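Local coordinates for protein giardin subunit alpha-1 (Giardia intestinalis, PDB 4EVF) that binds calcium and, in a calcium-dependent way, phosphatidylserine-containing membranes, and takes part in attachment of the parasite to the intestinal mucosa and in its cytoskeletal rearrangement, at residues A8-K12 with Y42-K48; E147-R151 with D176-P182; M272-E277 with L288-V294. All blocks are in the same frame, centred on the assembly; numbering follows the deposited sequence.

Contact 1: residues A8-K12 with Y42-K48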
loop_
_atom_site.group_PDB
_atom_site.type_symbol
_atom_site.label_atom_id
_atom_site.label_comp_id
_atom_site.label_asym_id
_atom_site.label_seq_id
_atom_site.Cartn_x
_atom_site.Cartn_y
_atom_site.Cartn_z
ATOM N N ALA A 8 -23.325 9.303 9.390
ATOM C CA ALA A 8 -22.919 10.653 9.016
ATOM C C ALA A 8 -23.112 11.597 10.202
ATOM O O ALA A 8 -22.312 12.513 10.412
ATOM C CB ALA A 8 -23.691 11.142 7.791
ATOM N N ASN A 9 -24.169 11.369 10.979
ATOM C CA ASN A 9 -24.397 12.170 12.187
ATOM C C ASN A 9 -23.332 11.925 13.259
ATOM O O ASN A 9 -22.842 12.874 13.885
ATOM C CB ASN A 9 -25.795 11.943 12.776
ATOM C CG ASN A 9 -26.076 12.856 13.971
ATOM O OD1 ASN A 9 -25.971 12.441 15.128
ATOM N ND2 ASN A 9 -26.402 14.114 13.689
ATOM N N GLU A 10 -22.983 10.660 13.480
ATOM C CA GLU A 10 -21.878 10.338 14.390
ATOM C C GLU A 10 -20.647 11.140 14.010
ATOM O O GLU A 10 -20.006 11.784 14.852
ATOM C CB GLU A 10 -21.520 8.858 14.319
ATOM C CG GLU A 10 -22.581 7.908 14.840
ATOM C CD GLU A 10 -22.113 6.467 14.796
ATOM O OE1 GLU A 10 -21.155 6.121 15.535
ATOM O OE2 GLU A 10 -22.687 5.684 14.009
ATOM N N LEU A 11 -20.309 11.090 12.730
ATOM C CA LEU A 11 -19.155 11.824 12.227
ATOM C C LEU A 11 -19.261 13.329 12.453
ATOM O O LEU A 11 -18.280 13.976 12.817
ATOM C CB LEU A 11 -18.917 11.510 10.747
ATOM C CG LEU A 11 -18.220 10.166 10.539
ATOM C CD1 LEU A 11 -18.403 9.656 9.105
ATOM C CD2 LEU A 11 -16.741 10.277 10.912
ATOM N N LYS A 12 -20.450 13.884 12.241
ATOM C CA LYS A 12 -20.689 15.311 12.449
ATOM C C LYS A 12 -20.324 15.733 13.873
ATOM O O LYS A 12 -19.673 16.759 14.098
ATOM C CB LYS A 12 -22.164 15.630 12.190
ATOM C CG LYS A 12 -22.518 17.098 12.338
ATOM C CD LYS A 12 -21.967 17.913 11.179
ATOM C CE LYS A 12 -22.267 19.399 11.335
ATOM N NZ LYS A 12 -21.545 20.198 10.297
ATOM N N TYR A 42 -23.257 12.300 4.124
ATOM C CA TYR A 42 -22.783 13.457 4.852
ATOM C C TYR A 42 -22.997 14.756 4.082
ATOM O O TYR A 42 -23.475 15.748 4.643
ATOM C CB TYR A 42 -21.310 13.279 5.208
ATOM C CG TYR A 42 -20.802 14.366 6.118
ATOM C CD1 TYR A 42 -20.794 14.196 7.500
ATOM C CD2 TYR A 42 -20.347 15.568 5.600
ATOM C CE1 TYR A 42 -20.327 15.205 8.344
ATOM C CE2 TYR A 42 -19.875 16.574 6.432
ATOM C CZ TYR A 42 -19.870 16.386 7.797
ATOM O OH TYR A 42 -19.403 17.395 8.611
ATOM N N VAL A 43 -22.642 14.768 2.801
ATOM C CA VAL A 43 -22.725 16.012 2.046
ATOM C C VAL A 43 -24.193 16.376 1.785
ATOM O O VAL A 43 -24.558 17.544 1.836
ATOM C CB VAL A 43 -21.902 15.988 0.733
ATOM C CG1 VAL A 43 -22.541 15.070 -0.294
ATOM C CG2 VAL A 43 -21.779 17.392 0.177
ATOM N N ALA A 44 -25.021 15.367 1.524
ATOM C CA ALA A 44 -26.462 15.572 1.378
ATOM C C ALA A 44 -27.056 16.193 2.650
ATOM O O ALA A 44 -27.818 17.165 2.591
ATOM C CB ALA A 44 -27.158 14.248 1.049
ATOM N N SER A 45 -26.681 15.637 3.799
ATOM C CA SER A 45 -27.225 16.069 5.084
ATOM C C SER A 45 -26.798 17.458 5.509
ATOM O O SER A 45 -27.608 18.221 6.026
ATOM C CB SER A 45 -26.838 15.090 6.191
ATOM O OG SER A 45 -27.440 13.838 5.967
ATOM N N TYR A 46 -25.527 17.781 5.307
ATOM C CA TYR A 46 -24.963 18.999 5.874
ATOM C C TYR A 46 -24.504 19.999 4.820
ATOM O O TYR A 46 -24.148 21.132 5.142
ATOM C CB TYR A 46 -23.820 18.655 6.840
ATOM C CG TYR A 46 -24.227 17.643 7.886
ATOM C CD1 TYR A 46 -23.709 16.362 7.873
ATOM C CD2 TYR A 46 -25.155 17.965 8.874
ATOM C CE1 TYR A 46 -24.087 15.427 8.819
ATOM C CE2 TYR A 46 -25.544 17.035 9.825
ATOM C CZ TYR A 46 -25.001 15.763 9.793
ATOM O OH TYR A 46 -25.372 14.816 10.726
ATOM N N GLY A 47 -24.523 19.588 3.559
ATOM C CA GLY A 47 -24.187 20.486 2.468
ATOM C C GLY A 47 -22.722 20.883 2.426
ATOM O O GLY A 47 -22.351 21.904 1.836
ATOM N N LYS A 48 -21.883 20.077 3.065
ATOM C CA LYS A 48 -20.434 20.300 3.052
ATOM C C LYS A 48 -19.740 18.967 2.825
ATOM O O LYS A 48 -20.201 17.939 3.303
ATOM C CB LYS A 48 -19.947 20.913 4.379
ATOM C CG LYS A 48 -20.254 22.398 4.555
ATOM C CD LYS A 48 -19.629 22.965 5.832
ATOM C CE LYS A 48 -20.610 23.001 7.011
ATOM N NZ LYS A 48 -21.056 21.652 7.481
#
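In the all-helical first annexin repeat, the helix 4-16 is crossed by the C-terminal end of the helix 32-46, where Lys12 lies over the ring of Tyr46. The two short axes come within 10.3 Å at -70°, and the backbones are nearest at Ala8 and Tyr42, whose CB atoms lie 4.1 Å apart. The Lys12 chain leaves with CG anti to the backbone N (chi1 -178°) and bends at chi2, which lays its methylenes over one face of Tyr46. Lys12 CD stands 3.7 Å from the centroid of the Tyr46 ring, almost exactly on the ring normal, a CH-pi contact. The opposite face of this ring is covered by Ser45 CB. At its edge the Tyr46 hydroxyl reaches the first helix, with OH 3.2 Å from Asn9 CA. Tyr42 turns its edge to Ala8 O, and Tyr46 CD1 sits over its face. Beyond the rings, Lys12 NZ and Lys48 NZ are only 3.2 Å apart; Asp53 forms a salt bridge with Lys48, a long, weak ion pair with Lys12 NZ, and takes a hydrogen bond from Tyr42 OH. The grip on Lys12 is thus mainly apolar, while the carboxylate probably offsets the closeness of the two ammonium groups.

Contact 2: residues E147-R151 with D176-P182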
loop_
_atom_site.group_PDB
_atom_site.type_symbol
_atom_site.label_atom_id
_atom_site.label_comp_id
_atom_site.label_asym_id
_atom_site.label_seq_id
_atom_site.Cartn_x
_atom_site.Cartn_y
_atom_site.Cartn_z
ATOM N N GLU A 147 -0.656 -7.396 -16.091
ATOM C CA GLU A 147 -0.934 -8.495 -17.018
ATOM C C GLU A 147 -0.297 -9.766 -16.477
ATOM O O GLU A 147 0.855 -10.070 -16.782
ATOM C CB GLU A 147 -0.355 -8.203 -18.402
ATOM C CG GLU A 147 -1.016 -7.061 -19.163
ATOM C CD GLU A 147 -0.190 -6.633 -20.367
ATOM O OE1 GLU A 147 0.875 -7.247 -20.601
ATOM O OE2 GLU A 147 -0.594 -5.683 -21.074
ATOM N N ARG A 148 -1.041 -10.502 -15.666
ATOM C CA ARG A 148 -0.513 -11.712 -15.063
ATOM C C ARG A 148 -0.806 -12.889 -15.987
ATOM O O ARG A 148 -1.880 -12.964 -16.584
ATOM C CB ARG A 148 -1.134 -11.938 -13.686
ATOM C CG ARG A 148 -0.870 -10.816 -12.684
ATOM C CD ARG A 148 0.478 -10.978 -12.004
ATOM N NE ARG A 148 1.048 -9.697 -11.594
ATOM C CZ ARG A 148 2.263 -9.549 -11.060
ATOM N NH1 ARG A 148 3.044 -10.600 -10.859
ATOM N NH2 ARG A 148 2.696 -8.340 -10.729
ATOM N N VAL A 149 0.156 -13.796 -16.107
ATOM C CA VAL A 149 0.069 -14.895 -17.065
ATOM C C VAL A 149 0.421 -16.191 -16.364
ATOM O O VAL A 149 1.500 -16.318 -15.777
ATOM C CB VAL A 149 1.053 -14.689 -18.237
ATOM C CG1 VAL A 149 1.165 -15.955 -19.077
ATOM C CG2 VAL A 149 0.635 -13.495 -19.098
ATOM N N SER A 150 -0.487 -17.154 -16.418
ATOM C CA SER A 150 -0.247 -18.432 -15.778
ATOM C C SER A 150 1.075 -19.021 -16.239
ATOM O O SER A 150 1.463 -18.884 -17.402
ATOM C CB SER A 150 -1.385 -19.408 -16.074
ATOM O OG SER A 150 -1.093 -20.673 -15.513
ATOM N N ARG A 151 1.776 -19.671 -15.322
ATOM C CA ARG A 151 3.072 -20.250 -15.652
ATOM C C ARG A 151 2.987 -21.709 -16.112
ATOM O O ARG A 151 2.177 -22.483 -15.606
ATOM C CB ARG A 151 4.057 -20.042 -14.502
ATOM C CG ARG A 151 4.307 -18.554 -14.307
ATOM C CD ARG A 151 5.591 -18.242 -13.642
ATOM N NE ARG A 151 6.773 -18.570 -14.434
ATOM C CZ ARG A 151 7.348 -17.767 -15.329
ATOM N NH1 ARG A 151 6.826 -16.584 -15.621
ATOM N NH2 ARG A 151 8.442 -18.165 -15.955
ATOM N N ASP A 176 10.569 -10.580 -15.610
ATOM C CA ASP A 176 9.368 -11.126 -16.221
ATOM C C ASP A 176 8.617 -12.011 -15.230
ATOM O O ASP A 176 7.402 -11.956 -15.152
ATOM C CB ASP A 176 9.732 -11.924 -17.473
ATOM C CG ASP A 176 8.530 -12.576 -18.102
ATOM O OD1 ASP A 176 7.825 -11.881 -18.863
ATOM O OD2 ASP A 176 8.283 -13.771 -17.824
ATOM N N PHE A 177 9.339 -12.825 -14.464
ATOM C CA PHE A 177 8.680 -13.701 -13.503
ATOM C C PHE A 177 7.914 -12.928 -12.429
ATOM O O PHE A 177 6.719 -13.124 -12.240
ATOM C CB PHE A 177 9.671 -14.654 -12.829
ATOM C CG PHE A 177 9.047 -15.494 -11.754
ATOM C CD1 PHE A 177 9.019 -15.049 -10.438
ATOM C CD2 PHE A 177 8.447 -16.707 -12.065
ATOM C CE1 PHE A 177 8.426 -15.815 -9.451
ATOM C CE2 PHE A 177 7.875 -17.474 -11.086
ATOM C CZ PHE A 177 7.849 -17.035 -9.780
ATOM N N PHE A 178 8.610 -12.055 -11.709
ATOM C CA PHE A 178 7.952 -11.285 -10.662
ATOM C C PHE A 178 6.896 -10.324 -11.228
ATOM O O PHE A 178 5.889 -10.052 -10.575
ATOM C CB PHE A 178 8.987 -10.574 -9.779
ATOM C CG PHE A 178 9.695 -11.506 -8.843
ATOM C CD1 PHE A 178 9.123 -11.839 -7.628
ATOM C CD2 PHE A 178 10.906 -12.081 -9.192
ATOM C CE1 PHE A 178 9.753 -12.719 -6.764
ATOM C CE2 PHE A 178 11.534 -12.964 -8.347
ATOM C CZ PHE A 178 10.963 -13.280 -7.124
ATOM N N GLY A 179 7.107 -9.846 -12.451
ATOM C CA GLY A 179 6.156 -8.943 -13.075
ATOM C C GLY A 179 4.895 -9.564 -13.666
ATOM O O GLY A 179 3.919 -8.844 -13.921
ATOM N N THR A 180 4.886 -10.885 -13.878
ATOM C CA THR A 180 3.745 -11.530 -14.550
ATOM C C THR A 180 3.168 -12.776 -13.866
ATOM O O THR A 180 2.121 -13.293 -14.282
ATOM C CB THR A 180 4.078 -11.911 -16.028
ATOM O OG1 THR A 180 5.111 -12.901 -16.057
ATOM C CG2 THR A 180 4.520 -10.691 -16.839
ATOM N N VAL A 181 3.844 -13.289 -12.848
ATOM C CA VAL A 181 3.341 -14.476 -12.171
ATOM C C VAL A 181 2.083 -14.124 -11.380
ATOM O O VAL A 181 2.036 -13.094 -10.712
ATOM C CB VAL A 181 4.393 -15.126 -11.238
ATOM C CG1 VAL A 181 4.636 -14.257 -10.016
ATOM C CG2 VAL A 181 3.936 -16.508 -10.812
ATOM N N PRO A 182 1.047 -14.971 -11.472
ATOM C CA PRO A 182 -0.157 -14.725 -10.675
ATOM C C PRO A 182 0.135 -15.011 -9.213
ATOM O O PRO A 182 0.916 -15.909 -8.925
ATOM C CB PRO A 182 -1.172 -15.733 -11.241
ATOM C CG PRO A 182 -0.657 -16.064 -12.630
ATOM C CD PRO A 182 0.845 -16.036 -12.473
HETATM O O HOH W 1 2.046 -7.261 -15.248
HETATM O O HOH W 2 4.047 -15.475 -15.932
HETATM O O HOH W 3 9.948 -15.421 -16.614
#
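Arg148 NH1 is gripped by two backbone carbonyls, of Phe178 in the helix 171-180 and of Val181 just beyond, donating to Val181 O at 2.7 Å and to Phe178 O at 2.9 Å. Both acceptors are tilted somewhat from the guanidinium plane, and NH1 stands well above the carbonyl plane of Phe178. A bend at chi2 (-84°) lets the Arg148 guanidinium reach these carbonyls, and Gly179 O rests over one of its faces. These contacts should limit rotation of the group, which also makes a cation-pi contact with Trp143. Next along the chain, Val149 N donates to Thr180 O at 2.7 Å in the carbonyl plane, nearly straight at 165°, and Pro182 CD packs 3.4 Å from Val149 O. Arg151 packs on Phe177, whose CD2 approaches its guanidinium face, 3.4 Å from NE, with ring and guanidinium planes 66° apart. Its firmer charge partner is Glu158, the ion pair with Asp176 being long. One water joins Arg151 NH2 to Asp176 OD2, another Val149 O to Thr180 OG1. With the carbonyls of Phe178 and Thr180 bound from outside the helix, the arrangement resembles a C-terminal cap supplied by the loop between the helices 135-145 and 155-167.

Contact 3: residues M272-E277 with L288-V294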
loop_
_atom_site.group_PDB
_atom_site.type_symbol
_atom_site.label_atom_id
_atom_site.label_comp_id
_atom_site.label_asym_id
_atom_site.label_seq_id
_atom_site.Cartn_x
_atom_site.Cartn_y
_atom_site.Cartn_z
ATOM N N MET A 272 2.439 -5.330 16.647
ATOM C CA MET A 272 2.239 -4.106 15.888
ATOM C C MET A 272 1.757 -2.954 16.760
ATOM O O MET A 272 2.270 -1.840 16.657
ATOM C CB MET A 272 1.284 -4.329 14.715
ATOM C CG MET A 272 1.142 -3.111 13.829
ATOM S SD MET A 272 -0.030 -3.380 12.485
ATOM C CE MET A 272 0.867 -4.612 11.598
ATOM N N GLY A 273 0.778 -3.220 17.616
ATOM C CA GLY A 273 0.284 -2.218 18.544
ATOM C C GLY A 273 1.379 -1.598 19.399
ATOM O O GLY A 273 1.493 -0.369 19.499
ATOM N N THR A 274 2.190 -2.450 20.018
ATOM C CA THR A 274 3.314 -1.988 20.834
ATOM C C THR A 274 4.317 -1.157 20.041
ATOM O O THR A 274 4.777 -0.114 20.511
ATOM C CB THR A 274 4.043 -3.178 21.488
ATOM O OG1 THR A 274 3.159 -3.810 22.422
ATOM C CG2 THR A 274 5.312 -2.712 22.215
ATOM N N ASP A 275 4.658 -1.618 18.837
ATOM C CA ASP A 275 5.611 -0.905 17.987
ATOM C C ASP A 275 5.121 0.469 17.540
ATOM O O ASP A 275 5.889 1.435 17.520
ATOM C CB ASP A 275 6.007 -1.748 16.768
ATOM C CG ASP A 275 6.883 -2.931 17.143
ATOM O OD1 ASP A 275 7.286 -3.016 18.323
ATOM O OD2 ASP A 275 7.166 -3.776 16.263
ATOM N N ILE A 276 3.848 0.563 17.165
ATOM C CA ILE A 276 3.299 1.857 16.781
ATOM C C ILE A 276 3.320 2.798 17.973
ATOM O O ILE A 276 3.593 3.996 17.843
ATOM C CB ILE A 276 1.864 1.732 16.258
ATOM C CG1 ILE A 276 1.879 1.084 14.869
ATOM C CG2 ILE A 276 1.208 3.103 16.216
ATOM C CD1 ILE A 276 0.481 0.738 14.311
ATOM N N GLU A 277 3.031 2.234 19.137
ATOM C CA GLU A 277 3.010 2.988 20.380
ATOM C C GLU A 277 4.354 3.670 20.599
ATOM O O GLU A 277 4.437 4.865 20.897
ATOM C CB GLU A 277 2.716 2.035 21.538
ATOM C CG GLU A 277 1.424 2.321 22.253
ATOM C CD GLU A 277 1.506 3.568 23.094
ATOM O OE1 GLU A 277 2.601 3.839 23.630
ATOM O OE2 GLU A 277 0.486 4.279 23.215
ATOM N N LEU A 288 -3.411 5.625 14.518
ATOM C CA LEU A 288 -2.991 4.449 13.759
ATOM C C LEU A 288 -3.463 3.139 14.396
ATOM O O LEU A 288 -4.004 2.267 13.703
ATOM C CB LEU A 288 -1.468 4.437 13.534
ATOM C CG LEU A 288 -0.834 5.530 12.667
ATOM C CD1 LEU A 288 0.700 5.336 12.585
ATOM C CD2 LEU A 288 -1.460 5.587 11.260
ATOM N N ARG A 289 -3.287 3.007 15.702
ATOM C CA ARG A 289 -3.720 1.815 16.397
ATOM C C ARG A 289 -5.242 1.590 16.255
ATOM O O ARG A 289 -5.676 0.502 16.167
ATOM C CB ARG A 289 -3.305 1.776 17.870
ATOM C CG ARG A 289 -1.832 1.535 18.148
ATOM C CD ARG A 289 -1.519 1.581 19.629
ATOM N NE ARG A 289 -1.722 0.281 20.197
ATOM C CZ ARG A 289 -1.402 -0.087 21.420
ATOM N NH1 ARG A 289 -0.824 0.737 22.235
ATOM N NH2 ARG A 289 -1.635 -1.305 21.805
ATOM N N THR A 290 -6.020 2.637 16.238
ATOM C CA THR A 290 -7.459 2.515 16.011
ATOM C C THR A 290 -7.730 1.947 14.611
ATOM O O THR A 290 -8.444 0.947 14.449
ATOM C CB THR A 290 -8.172 3.870 16.161
ATOM O OG1 THR A 290 -7.901 4.420 17.456
ATOM C CG2 THR A 290 -9.677 3.704 15.992
ATOM N N LEU A 291 -7.143 2.583 13.603
ATOM C CA LEU A 291 -7.376 2.200 12.211
ATOM C C LEU A 291 -6.907 0.787 11.890
ATOM O O LEU A 291 -7.538 0.102 11.082
ATOM C CB LEU A 291 -6.757 3.214 11.245
ATOM C CG LEU A 291 -7.325 4.639 11.313
ATOM C CD1 LEU A 291 -6.399 5.651 10.645
ATOM C CD2 LEU A 291 -8.730 4.690 10.690
ATOM N N TRP A 292 -5.817 0.346 12.524
ATOM C CA TRP A 292 -5.249 -0.972 12.249
ATOM C C TRP A 292 -5.792 -2.045 13.188
ATOM O O TRP A 292 -5.459 -3.218 13.064
ATOM C CB TRP A 292 -3.716 -0.933 12.258
ATOM C CG TRP A 292 -3.174 -0.265 11.046
ATOM C CD1 TRP A 292 -2.713 1.020 10.948
ATOM C CD2 TRP A 292 -3.080 -0.829 9.733
ATOM N NE1 TRP A 292 -2.324 1.279 9.655
ATOM C CE2 TRP A 292 -2.528 0.157 8.893
ATOM C CE3 TRP A 292 -3.387 -2.087 9.192
ATOM C CZ2 TRP A 292 -2.289 -0.064 7.539
ATOM C CZ3 TRP A 292 -3.145 -2.306 7.843
ATOM C CH2 TRP A 292 -2.604 -1.297 7.032
ATOM N N ARG A 293 -6.664 -1.624 14.097
ATOM C CA ARG A 293 -7.345 -2.517 15.030
ATOM C C ARG A 293 -6.376 -3.251 15.947
ATOM O O ARG A 293 -6.474 -4.462 16.142
ATOM C CB ARG A 293 -8.265 -3.501 14.296
ATOM C CG ARG A 293 -9.491 -2.836 13.711
ATOM C CD ARG A 293 -10.477 -3.857 13.144
ATOM N NE ARG A 293 -11.491 -3.196 12.335
ATOM C CZ ARG A 293 -12.345 -3.834 11.538
ATOM N NH1 ARG A 293 -12.306 -5.158 11.439
ATOM N NH2 ARG A 293 -13.234 -3.148 10.830
ATOM N N VAL A 294 -5.456 -2.505 16.519
ATOM C CA VAL A 294 -4.569 -3.062 17.487
ATOM C C VAL A 294 -4.435 -2.113 18.701
ATOM O O VAL A 294 -3.348 -1.762 19.075
ATOM C CB VAL A 294 -3.202 -3.450 16.896
ATOM C CG1 VAL A 294 -3.406 -4.473 15.823
ATOM C CG2 VAL A 294 -2.494 -2.311 16.304
HETATM O O HOH W 4 1.056 -1.577 23.812
#
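Arg289 is the main bump of this interface, a knob set into the hollow formed by Gly273, Thr274, Ile276 and Glu277 on the facing helix. Its chain runs past Ile276 in the opposite direction, with Arg289 CG 3.9 Å from Ile276 CG2, and then bends at chi3 (87°) to spread the guanidinium over the backbone of Gly273. Gly273 O lies over one guanidinium face, toward its rim, 3.4 Å from Arg289 NE but poorly angled for a hydrogen bond. The N-H of NE points instead to Val294 O, 2.8 Å away and close to the guanidinium plane; a weaker bond from NH2 joins it there, so the carbonyl of Val294 helps to fix the rotation of the guanidinium. Val294 packs against the same glycine. Its CG2 comes 3.6 Å from Gly273 CA, where the lack of a side chain lets the two backbones draw together. A Schellman motif at Arg293 brings Val294 round to this point. On the Leu288 side, Ile276 CG2 meets Leu288 CB at 4.0 Å, their side chains crossing at about a right angle. Met272 SD approaches the five-membered ring of Trp292 obliquely, 5.2 Å from its centroid, a Met-aromatic contact. The short axes run close to antiparallel, at 157° and 10.2 Å apart. Around them the helix 245-255 packs against Leu288 and Trp292, the short helix 262-265 touches Met272, Trp292 and Val294, and the helix 20-28, from the range of the first repeat, packs on Thr290 and Leu291.

How the contacts relate
The three contacts follow one another along the chain without touching. Contact 1 ties helices within the first annexin repeat, contact 2 fastens the loop 147-151 to the end of the helix 171-180, and contact 3 joins the last two helices of the fourth repeat. Contacts 1 and 2 are farthest apart, their centres 44 Å from each other on opposite sides of the chain's centre; contacts 2 and 3 are also on opposite sides, with centres 34 Å apart. Contacts 1 and 3 come nearest, about 10 Å between closest atoms, and the helix 20-28 links them by touching both Leu11 and Leu291. The structure is calcium-free, and no metal takes part in any of the three.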